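Local coordinates for 182aa long hypothetical protein (Pyrococcus horikoshii, PDB 2GAN), which is of unknown function but probably transfers an acetyl group from acetyl-coenzyme A to an unidentified acceptor, as a putative member of the GNAT acetyltransferase family, at residues A[82-87]-A[107-112]; A[63-68]-A[92-97]. All blocks are in the same frame, centred on the assembly; numbering follows the deposited sequence.

Contact 1. Residues A[82-87]-A[107-112]; sequences IALVYK and GLIEFF. With SO4 (sulfate ion), chain D.
Residues 82-85 and 107-112 pair as neighbouring antiparallel strands in the middle of the mixed five-stranded sheet, their axes at 153°. Ala83 with Glu110 and Val85 with Leu108 form the hydrogen-bonded pairs: Ala83 N reaches Glu110 O at 2.8 Å, and Leu108 N reaches Val85 O at 2.7 Å, each answered by the reciprocal bond. Leu84 and Ile109 form the non-hydrogen-bonded pair between them, lying side by side with Leu84 CD2 3.6 Å from Ile109 CG1. These two branched aliphatics, together with Ile82, suit the face that helix 123-137 covers. On the reverse face Val85 and Leu108 meet close to the backbone, CB to CB at 3.7 Å, while the side chains of Val85 and Glu110 cross at a slant, with Val85 CG2 3.4 Å from Glu110 OE1. The chi1 of Glu110 (57°) and the extended chain beyond CG carry its carboxylate along this face to that methyl.

The regular pairing breaks at Phe111. Ala83 is matched with Glu110, yet the CA of Ile82 lies nearest that of Phe112, so Phe111 is an extra residue, and its phi of 54° bends the strand. The small methyl of Ala83 lets Phe111 CB come within 3.7 Å of Ala83 CB; the Phe111 ring goes on to Phe66 and helix 47-65. Phe111 N donates not to strand 78-85 but to O4 of the sulfate ion at 2.8 Å, an anion also held by Arg61. In GNAT proteins a bulge in this strand accompanies its splaying from the next, parallel strand, here 141-146, opening the cleft where backbone N-H groups bind acetyl-coenzyme A; the sulfate, probably from the crystallisation liquor, is only consistent with such a site.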
ATOM      1  N   ILE A  82       6.660  -3.399 -18.224  1.00 20.12           N
ATOM      2  CA  ILE A  82       7.142  -4.539 -17.462  1.00 20.10           C
ATOM      3  C   ILE A  82       8.483  -4.981 -18.059  1.00 21.26           C
ATOM      4  O   ILE A  82       8.628  -5.113 -19.276  1.00 19.78           O
ATOM      5  CB  ILE A  82       6.125  -5.705 -17.450  1.00 18.59           C
ATOM      6  CG1 ILE A  82       6.476  -6.663 -16.305  1.00 20.05           C
ATOM      7  CG2 ILE A  82       6.111  -6.415 -18.797  1.00 15.14           C
ATOM      8  CD1 ILE A  82       5.375  -7.684 -15.963  1.00 24.11           C
ATOM      9  N   ALA A  83       9.456  -5.188 -17.181  1.00 21.98           N
ATOM     10  CA  ALA A  83      10.807  -5.556 -17.567  1.00 22.87           C
ATOM     11  C   ALA A  83      11.267  -6.888 -17.003  1.00 21.52           C
ATOM     12  O   ALA A  83      10.876  -7.279 -15.903  1.00 21.94           O
ATOM     13  CB  ALA A  83      11.777  -4.458 -17.112  1.00 22.54           C
ATOM     14  N   LEU A  84      12.117  -7.575 -17.758  1.00 21.07           N
ATOM     15  CA  LEU A  84      12.664  -8.858 -17.326  1.00 20.23           C
ATOM     16  C   LEU A  84      14.177  -8.799 -17.225  1.00 20.86           C
ATOM     17  O   LEU A  84      14.845  -8.236 -18.099  1.00 22.01           O
ATOM     18  CB  LEU A  84      12.303  -9.942 -18.322  1.00 19.73           C
ATOM     19  CG  LEU A  84      10.804 -10.016 -18.578  1.00 22.65           C
ATOM     20  CD1 LEU A  84      10.537 -11.102 -19.615  1.00 23.10           C
ATOM     21  CD2 LEU A  84      10.072 -10.289 -17.271  1.00 19.09           C
ATOM     22  N   VAL A  85      14.711  -9.382 -16.158  1.00 19.64           N
ATOM     23  CA  VAL A  85      16.149  -9.443 -15.962  1.00 21.06           C
ATOM     24  C   VAL A  85      16.484 -10.900 -15.715  1.00 21.45           C
ATOM     25  O   VAL A  85      15.988 -11.501 -14.762  1.00 22.16           O
ATOM     26  CB  VAL A  85      16.628  -8.594 -14.752  1.00 20.79           C
ATOM     27  CG1 VAL A  85      18.118  -8.797 -14.538  1.00 18.80           C
ATOM     28  CG2 VAL A  85      16.353  -7.111 -15.016  1.00 16.65           C
ATOM     29  N   TYR A  86      17.310 -11.472 -16.587  1.00 18.85           N
ATOM     30  CA  TYR A  86      17.681 -12.880 -16.460  1.00 22.04           C
ATOM     31  C   TYR A  86      19.084 -13.237 -16.985  1.00 22.45           C
ATOM     32  O   TYR A  86      19.538 -14.362 -16.794  1.00 23.60           O
ATOM     33  CB  TYR A  86      16.620 -13.739 -17.160  1.00 18.54           C
ATOM     34  CG  TYR A  86      16.478 -13.433 -18.631  1.00 18.84           C
ATOM     35  CD1 TYR A  86      17.330 -14.019 -19.573  1.00 18.89           C
ATOM     36  CD2 TYR A  86      15.524 -12.518 -19.080  1.00 18.35           C
ATOM     37  CE1 TYR A  86      17.235 -13.696 -20.928  1.00 21.27           C
ATOM     38  CE2 TYR A  86      15.419 -12.188 -20.432  1.00 20.71           C
ATOM     39  CZ  TYR A  86      16.276 -12.779 -21.347  1.00 21.61           C
ATOM     40  OH  TYR A  86      16.174 -12.455 -22.676  1.00 26.47           O
ATOM     41  N   LYS A  87      19.772 -12.292 -17.628  1.00 25.42           N
ATOM     42  CA  LYS A  87      21.115 -12.563 -18.153  1.00 29.56           C
ATOM     43  C   LYS A  87      22.209 -12.376 -17.106  1.00 31.24           C
ATOM     44  O   LYS A  87      22.613 -11.251 -16.805  1.00 32.17           O
ATOM     45  CB  LYS A  87      21.446 -11.661 -19.339  1.00 29.21           C
ATOM     46  CG  LYS A  87      20.550 -11.829 -20.539  1.00 34.10           C
ATOM     47  CD  LYS A  87      21.027 -10.951 -21.684  1.00 34.03           C
ATOM     48  CE  LYS A  87      19.955 -10.808 -22.751  1.00 35.26           C
ATOM     49  NZ  LYS A  87      19.476 -12.113 -23.266  1.00 37.80           N
ATOM     50  N   GLY A 107      14.785 -15.601 -12.483  1.00 25.37           N
ATOM     51  CA  GLY A 107      14.272 -14.636 -13.436  1.00 24.30           C
ATOM     52  C   GLY A 107      13.644 -13.487 -12.661  1.00 23.85           C
ATOM     53  O   GLY A 107      12.800 -13.707 -11.792  1.00 25.87           O
ATOM     54  N   LEU A 108      14.053 -12.262 -12.979  1.00 21.19           N
ATOM     55  CA  LEU A 108      13.551 -11.074 -12.293  1.00 19.54           C
ATOM     56  C   LEU A 108      12.531 -10.262 -13.087  1.00 19.68           C
ATOM     57  O   LEU A 108      12.722  -9.986 -14.268  1.00 16.14           O
ATOM     58  CB  LEU A 108      14.724 -10.157 -11.933  1.00 19.83           C
ATOM     59  CG  LEU A 108      15.566 -10.395 -10.682  1.00 19.64           C
ATOM     60  CD1 LEU A 108      15.610 -11.850 -10.313  1.00 16.72           C
ATOM     61  CD2 LEU A 108      16.955  -9.837 -10.913  1.00 17.88           C
ATOM     62  N   ILE A 109      11.443  -9.888 -12.421  1.00 18.54           N
ATOM     63  CA  ILE A 109      10.414  -9.059 -13.027  1.00 18.01           C
ATOM     64  C   ILE A 109      10.434  -7.752 -12.252  1.00 18.13           C
ATOM     65  O   ILE A 109      10.512  -7.760 -11.028  1.00 19.38           O
ATOM     66  CB  ILE A 109       9.012  -9.694 -12.895  1.00 20.18           C
ATOM     67  CG1 ILE A 109       8.878 -10.848 -13.902  1.00 19.99           C
ATOM     68  CG2 ILE A 109       7.926  -8.625 -13.102  1.00 18.49           C
ATOM     69  CD1 ILE A 109       7.595 -11.653 -13.776  1.00 22.08           C
ATOM     70  N   GLU A 110      10.389  -6.634 -12.962  1.00 17.89           N
ATOM     71  CA  GLU A 110      10.392  -5.329 -12.318  1.00 18.90           C
ATOM     72  C   GLU A 110       9.877  -4.287 -13.296  1.00 17.65           C
ATOM     73  O   GLU A 110       9.453  -4.626 -14.410  1.00 16.25           O
ATOM     74  CB  GLU A 110      11.810  -4.975 -11.824  1.00 22.95           C
ATOM     75  CG  GLU A 110      12.913  -4.974 -12.877  1.00 27.36           C
ATOM     76  CD  GLU A 110      14.331  -4.969 -12.268  1.00 31.82           C
ATOM     77  OE1 GLU A 110      15.284  -4.604 -12.982  1.00 32.33           O
ATOM     78  OE2 GLU A 110      14.501  -5.340 -11.086  1.00 34.02           O
ATOM     79  N   PHE A 111       9.874  -3.025 -12.878  1.00 17.10           N
ATOM     80  CA  PHE A 111       9.410  -1.951 -13.752  1.00 17.11           C
ATOM     81  C   PHE A 111       8.003  -2.283 -14.252  1.00 15.28           C
ATOM     82  O   PHE A 111       7.679  -2.063 -15.421  1.00 14.90           O
ATOM     83  CB  PHE A 111      10.378  -1.825 -14.929  1.00 15.76           C
ATOM     84  CG  PHE A 111      10.372  -0.481 -15.583  1.00 15.76           C
ATOM     85  CD1 PHE A 111       9.949  -0.337 -16.896  1.00 19.90           C
ATOM     86  CD2 PHE A 111      10.867   0.631 -14.912  1.00 18.74           C
ATOM     87  CE1 PHE A 111      10.026   0.895 -17.540  1.00 22.15           C
ATOM     88  CE2 PHE A 111      10.950   1.867 -15.541  1.00 16.77           C
ATOM     89  CZ  PHE A 111      10.533   2.002 -16.855  1.00 19.16           C
ATOM     90  N   PHE A 112       7.184  -2.821 -13.349  1.00 16.29           N
ATOM     91  CA  PHE A 112       5.809  -3.224 -13.639  1.00 16.68           C
ATOM     92  C   PHE A 112       4.851  -2.137 -13.186  1.00 16.04           C
ATOM     93  O   PHE A 112       4.635  -1.963 -11.996  1.00 15.24           O
ATOM     94  CB  PHE A 112       5.472  -4.509 -12.878  1.00 16.99           C
ATOM     95  CG  PHE A 112       4.044  -4.978 -13.045  1.00 16.53           C
ATOM     96  CD1 PHE A 112       3.396  -5.639 -12.001  1.00 20.07           C
ATOM     97  CD2 PHE A 112       3.363  -4.801 -14.241  1.00 18.14           C
ATOM     98  CE1 PHE A 112       2.090  -6.119 -12.142  1.00 19.60           C
ATOM     99  CE2 PHE A 112       2.051  -5.278 -14.396  1.00 21.86           C
ATOM    100  CZ  PHE A 112       1.418  -5.937 -13.341  1.00 18.72           C
TER
HETATM  101  S   SO4 D1202      11.053  -1.382  -9.747  1.00 47.81           S
HETATM  102  O1  SO4 D1202       9.687  -0.842  -9.892  1.00 47.31           O
HETATM  103  O2  SO4 D1202      11.029  -2.617  -8.931  1.00 46.08           O
HETATM  104  O3  SO4 D1202      11.889  -0.366  -9.080  1.00 49.72           O
HETATM  105  O4  SO4 D1202      11.602  -1.698 -11.073  1.00 45.96           O

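Contact 2. Residues A[63-68]-A[92-97]; sequences SQEFDE and KGIWWV
Lys92 NZ is gripped by two oxygens of residues 63-68: the carboxylate OD1 of Asp67 at 2.9 Å, in a salt bridge, and the backbone O of Glu65 at 3.0 Å. Neither is met in its plane. The ammonium group sits 35° out of the Asp67 carboxylate plane and 39° out of that of the Glu65 carbonyl, so it perches over both groups. A lysine suits the place because its chain can span from the 92-97 loop to the end of helix 47-65: it bends once, at chi2 (-73°), then runs straight to NZ, coming at Asp67 from the opposite direction.

The other carboxylate oxygen, Asp67 OD2, accepts the backbone N-H groups of Tyr86 and Lys87, just past strand 78-85, so the two oxygens of Asp67 have different hydrogen-bond partners. Asp67 and Glu68 together face Leu84 as a classic beta bulge where the chain enters the sheet. With an alanine here instead of Lys92, the Asp67 carboxylate would probably lose its charged mate and the Glu65 carbonyl this donor, and the loop would be less firmly tied to residues 63-68. Ile94 adds little to the contact itself, its CG1 only grazing Glu65 CD at 4.5 Å; its apolar side chain suits its place by packing on Leu108 of strand 106-114.

With its positive charge set beside a carboxylate and a carbonyl near the C-terminal end of a helix, Lys92 is likely to balance local negative potential while tying an irregular loop to that end.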
ATOM      1  N   SER A  63      19.539   0.988 -20.272  1.00 26.35           N
ATOM      2  CA  SER A  63      20.758   0.632 -21.008  1.00 28.87           C
ATOM      3  C   SER A  63      21.418  -0.693 -20.623  1.00 28.47           C
ATOM      4  O   SER A  63      21.811  -1.478 -21.488  1.00 29.96           O
ATOM      5  CB  SER A  63      21.804   1.741 -20.858  1.00 28.44           C
ATOM      6  OG  SER A  63      21.350   2.948 -21.434  1.00 36.01           O
ATOM      7  N   GLN A  64      21.542  -0.940 -19.326  1.00 28.00           N
ATOM      8  CA  GLN A  64      22.208  -2.148 -18.848  1.00 29.15           C
ATOM      9  C   GLN A  64      21.324  -3.180 -18.150  1.00 29.09           C
ATOM     10  O   GLN A  64      21.207  -4.313 -18.606  1.00 32.85           O
ATOM     11  CB  GLN A  64      23.325  -1.755 -17.890  1.00 29.39           C
ATOM     12  CG  GLN A  64      24.165  -0.603 -18.393  1.00 33.15           C
ATOM     13  CD  GLN A  64      25.049  -0.993 -19.557  1.00 34.64           C
ATOM     14  OE1 GLN A  64      25.411  -0.159 -20.386  1.00 38.32           O
ATOM     15  NE2 GLN A  64      25.414  -2.266 -19.618  1.00 33.93           N
ATOM     16  N   GLU A  65      20.714  -2.787 -17.040  1.00 26.88           N
ATOM     17  CA  GLU A  65      19.893  -3.691 -16.250  1.00 26.65           C
ATOM     18  C   GLU A  65      18.831  -4.513 -16.979  1.00 25.04           C
ATOM     19  O   GLU A  65      18.849  -5.736 -16.914  1.00 24.42           O
ATOM     20  CB  GLU A  65      19.264  -2.917 -15.083  1.00 27.58           C
ATOM     21  CG  GLU A  65      18.394  -3.755 -14.154  1.00 30.63           C
ATOM     22  CD  GLU A  65      18.267  -3.139 -12.770  1.00 33.01           C
ATOM     23  OE1 GLU A  65      17.228  -3.347 -12.107  1.00 30.79           O
ATOM     24  OE2 GLU A  65      19.224  -2.456 -12.338  1.00 35.03           O
ATOM     25  N   PHE A  66      17.914  -3.859 -17.679  1.00 26.49           N
ATOM     26  CA  PHE A  66      16.845  -4.579 -18.382  1.00 27.07           C
ATOM     27  C   PHE A  66      17.330  -5.445 -19.554  1.00 27.27           C
ATOM     28  O   PHE A  66      18.053  -4.972 -20.433  1.00 27.03           O
ATOM     29  CB  PHE A  66      15.794  -3.578 -18.882  1.00 27.01           C
ATOM     30  CG  PHE A  66      15.107  -2.808 -17.780  1.00 27.02           C
ATOM     31  CD1 PHE A  66      14.340  -1.685 -18.078  1.00 27.12           C
ATOM     32  CD2 PHE A  66      15.218  -3.207 -16.446  1.00 26.32           C
ATOM     33  CE1 PHE A  66      13.696  -0.965 -17.071  1.00 25.16           C
ATOM     34  CE2 PHE A  66      14.575  -2.495 -15.427  1.00 26.05           C
ATOM     35  CZ  PHE A  66      13.814  -1.375 -15.742  1.00 25.61           C
ATOM     36  N   ASP A  67      16.941  -6.717 -19.564  1.00 26.48           N
ATOM     37  CA  ASP A  67      17.331  -7.615 -20.653  1.00 24.82           C
ATOM     38  C   ASP A  67      16.226  -7.614 -21.715  1.00 25.71           C
ATOM     39  O   ASP A  67      16.485  -7.831 -22.903  1.00 22.80           O
ATOM     40  CB  ASP A  67      17.577  -9.034 -20.124  1.00 24.97           C
ATOM     41  CG  ASP A  67      18.829  -9.126 -19.252  1.00 27.10           C
ATOM     42  OD1 ASP A  67      19.898  -8.618 -19.671  1.00 28.46           O
ATOM     43  OD2 ASP A  67      18.751  -9.709 -18.152  1.00 25.62           O
ATOM     44  N   GLU A  68      14.994  -7.363 -21.267  1.00 23.69           N
ATOM     45  CA  GLU A  68      13.829  -7.275 -22.138  1.00 22.13           C
ATOM     46  C   GLU A  68      12.824  -6.319 -21.512  1.00 21.60           C
ATOM     47  O   GLU A  68      12.516  -6.423 -20.323  1.00 21.89           O
ATOM     48  CB  GLU A  68      13.185  -8.647 -22.332  1.00 22.46           C
ATOM     49  CG  GLU A  68      14.092  -9.647 -23.003  1.00 22.06           C
ATOM     50  CD  GLU A  68      13.393 -10.957 -23.342  1.00 24.08           C
ATOM     51  OE1 GLU A  68      14.068 -11.846 -23.893  1.00 28.16           O
ATOM     52  OE2 GLU A  68      12.186 -11.106 -23.064  1.00 22.66           O
ATOM     53  N   LYS A  92      24.774  -8.711 -12.254  1.00 27.42           N
ATOM     54  CA  LYS A  92      23.921  -7.560 -12.527  1.00 25.92           C
ATOM     55  C   LYS A  92      24.066  -6.455 -11.490  1.00 24.17           C
ATOM     56  O   LYS A  92      23.761  -5.304 -11.767  1.00 22.83           O
ATOM     57  CB  LYS A  92      22.457  -7.991 -12.599  1.00 24.96           C
ATOM     58  CG  LYS A  92      22.076  -8.680 -13.892  1.00 25.59           C
ATOM     59  CD  LYS A  92      21.999  -7.692 -15.054  1.00 25.18           C
ATOM     60  CE  LYS A  92      21.446  -8.374 -16.286  1.00 21.91           C
ATOM     61  NZ  LYS A  92      21.298  -7.445 -17.415  1.00 24.12           N
ATOM     62  N   GLY A  93      24.518  -6.806 -10.294  1.00 25.58           N
ATOM     63  CA  GLY A  93      24.675  -5.802  -9.253  1.00 23.37           C
ATOM     64  C   GLY A  93      23.351  -5.269  -8.739  1.00 23.91           C
ATOM     65  O   GLY A  93      23.281  -4.150  -8.237  1.00 24.22           O
ATOM     66  N   ILE A  94      22.291  -6.060  -8.867  1.00 21.92           N
ATOM     67  CA  ILE A  94      20.989  -5.629  -8.391  1.00 20.84           C
ATOM     68  C   ILE A  94      21.062  -5.549  -6.875  1.00 20.20           C
ATOM     69  O   ILE A  94      21.211  -6.565  -6.191  1.00 19.40           O
ATOM     70  CB  ILE A  94      19.906  -6.596  -8.861  1.00 22.44           C
ATOM     71  CG1 ILE A  94      19.870  -6.562 -10.387  1.00 24.18           C
ATOM     72  CG2 ILE A  94      18.535  -6.174  -8.326  1.00 22.30           C
ATOM     73  CD1 ILE A  94      19.361  -7.819 -10.992  1.00 28.38           C
ATOM     74  N   TRP A  95      20.948  -4.326  -6.367  1.00 18.75           N
ATOM     75  CA  TRP A  95      21.085  -4.049  -4.939  1.00 21.20           C
ATOM     76  C   TRP A  95      20.321  -4.925  -3.949  1.00 20.60           C
ATOM     77  O   TRP A  95      20.831  -5.210  -2.867  1.00 21.63           O
ATOM     78  CB  TRP A  95      20.788  -2.564  -4.653  1.00 20.81           C
ATOM     79  CG  TRP A  95      19.333  -2.193  -4.698  1.00 23.39           C
ATOM     80  CD1 TRP A  95      18.614  -1.805  -5.794  1.00 23.16           C
ATOM     81  CD2 TRP A  95      18.408  -2.216  -3.602  1.00 22.34           C
ATOM     82  NE1 TRP A  95      17.299  -1.587  -5.450  1.00 21.65           N
ATOM     83  CE2 TRP A  95      17.145  -1.833  -4.113  1.00 23.06           C
ATOM     84  CE3 TRP A  95      18.521  -2.528  -2.245  1.00 23.05           C
ATOM     85  CZ2 TRP A  95      16.003  -1.747  -3.306  1.00 24.02           C
ATOM     86  CZ3 TRP A  95      17.386  -2.444  -1.442  1.00 24.94           C
ATOM     87  CH2 TRP A  95      16.144  -2.057  -1.976  1.00 24.59           C
ATOM     88  N   TRP A  96      19.117  -5.364  -4.295  1.00 20.36           N
ATOM     89  CA  TRP A  96      18.363  -6.184  -3.351  1.00 19.40           C
ATOM     90  C   TRP A  96      18.572  -7.695  -3.517  1.00 18.46           C
ATOM     91  O   TRP A  96      18.170  -8.469  -2.654  1.00 19.35           O
ATOM     92  CB  TRP A  96      16.858  -5.851  -3.422  1.00 14.55           C
ATOM     93  CG  TRP A  96      16.262  -5.934  -4.798  1.00 15.39           C
ATOM     94  CD1 TRP A  96      16.232  -4.940  -5.751  1.00 14.50           C
ATOM     95  CD2 TRP A  96      15.672  -7.087  -5.407  1.00 14.13           C
ATOM     96  NE1 TRP A  96      15.672  -5.415  -6.904  1.00 15.09           N
ATOM     97  CE2 TRP A  96      15.319  -6.728  -6.725  1.00 15.40           C
ATOM     98  CE3 TRP A  96      15.414  -8.394  -4.966  1.00 16.69           C
ATOM     99  CZ2 TRP A  96      14.712  -7.629  -7.613  1.00 17.31           C
ATOM    100  CZ3 TRP A  96      14.814  -9.292  -5.845  1.00 16.00           C
ATOM    101  CH2 TRP A  96      14.470  -8.904  -7.158  1.00 17.96           C
ATOM    102  N   VAL A  97      19.221  -8.110  -4.601  1.00 18.98           N
ATOM    103  CA  VAL A  97      19.438  -9.535  -4.869  1.00 20.74           C
ATOM    104  C   VAL A  97      20.502 -10.291  -4.057  1.00 21.77           C
ATOM    105  O   VAL A  97      21.699 -10.090  -4.229  1.00 21.12           O
ATOM    106  CB  VAL A  97      19.726  -9.766  -6.370  1.00 21.07           C
ATOM    107  CG1 VAL A  97      20.060 -11.234  -6.624  1.00 21.91           C
ATOM    108  CG2 VAL A  97      18.501  -9.365  -7.189  1.00 20.22           C
TER

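Overall arrangement
Contact 1 belongs to the core, joining two central strands, whereas contact 2 is partly exposed and ties the loop between those same strands to the end of helix 47-65. Their chemistry follows: reciprocal backbone bonds and mostly apolar side chains, with Glu110 on one face, in 82-87/107-112; one charged lysine reaching across in 63-68/92-97. Their centres lie 8 Å apart and their segments alternate along the chain. They meet directly where Ile94 packs on Leu108 and where Tyr86 OH approaches Glu68 OE1, a probable hydrogen bond. The Asp67 carboxylate also joins the two contacts, because its backbone partners belong to 82-87.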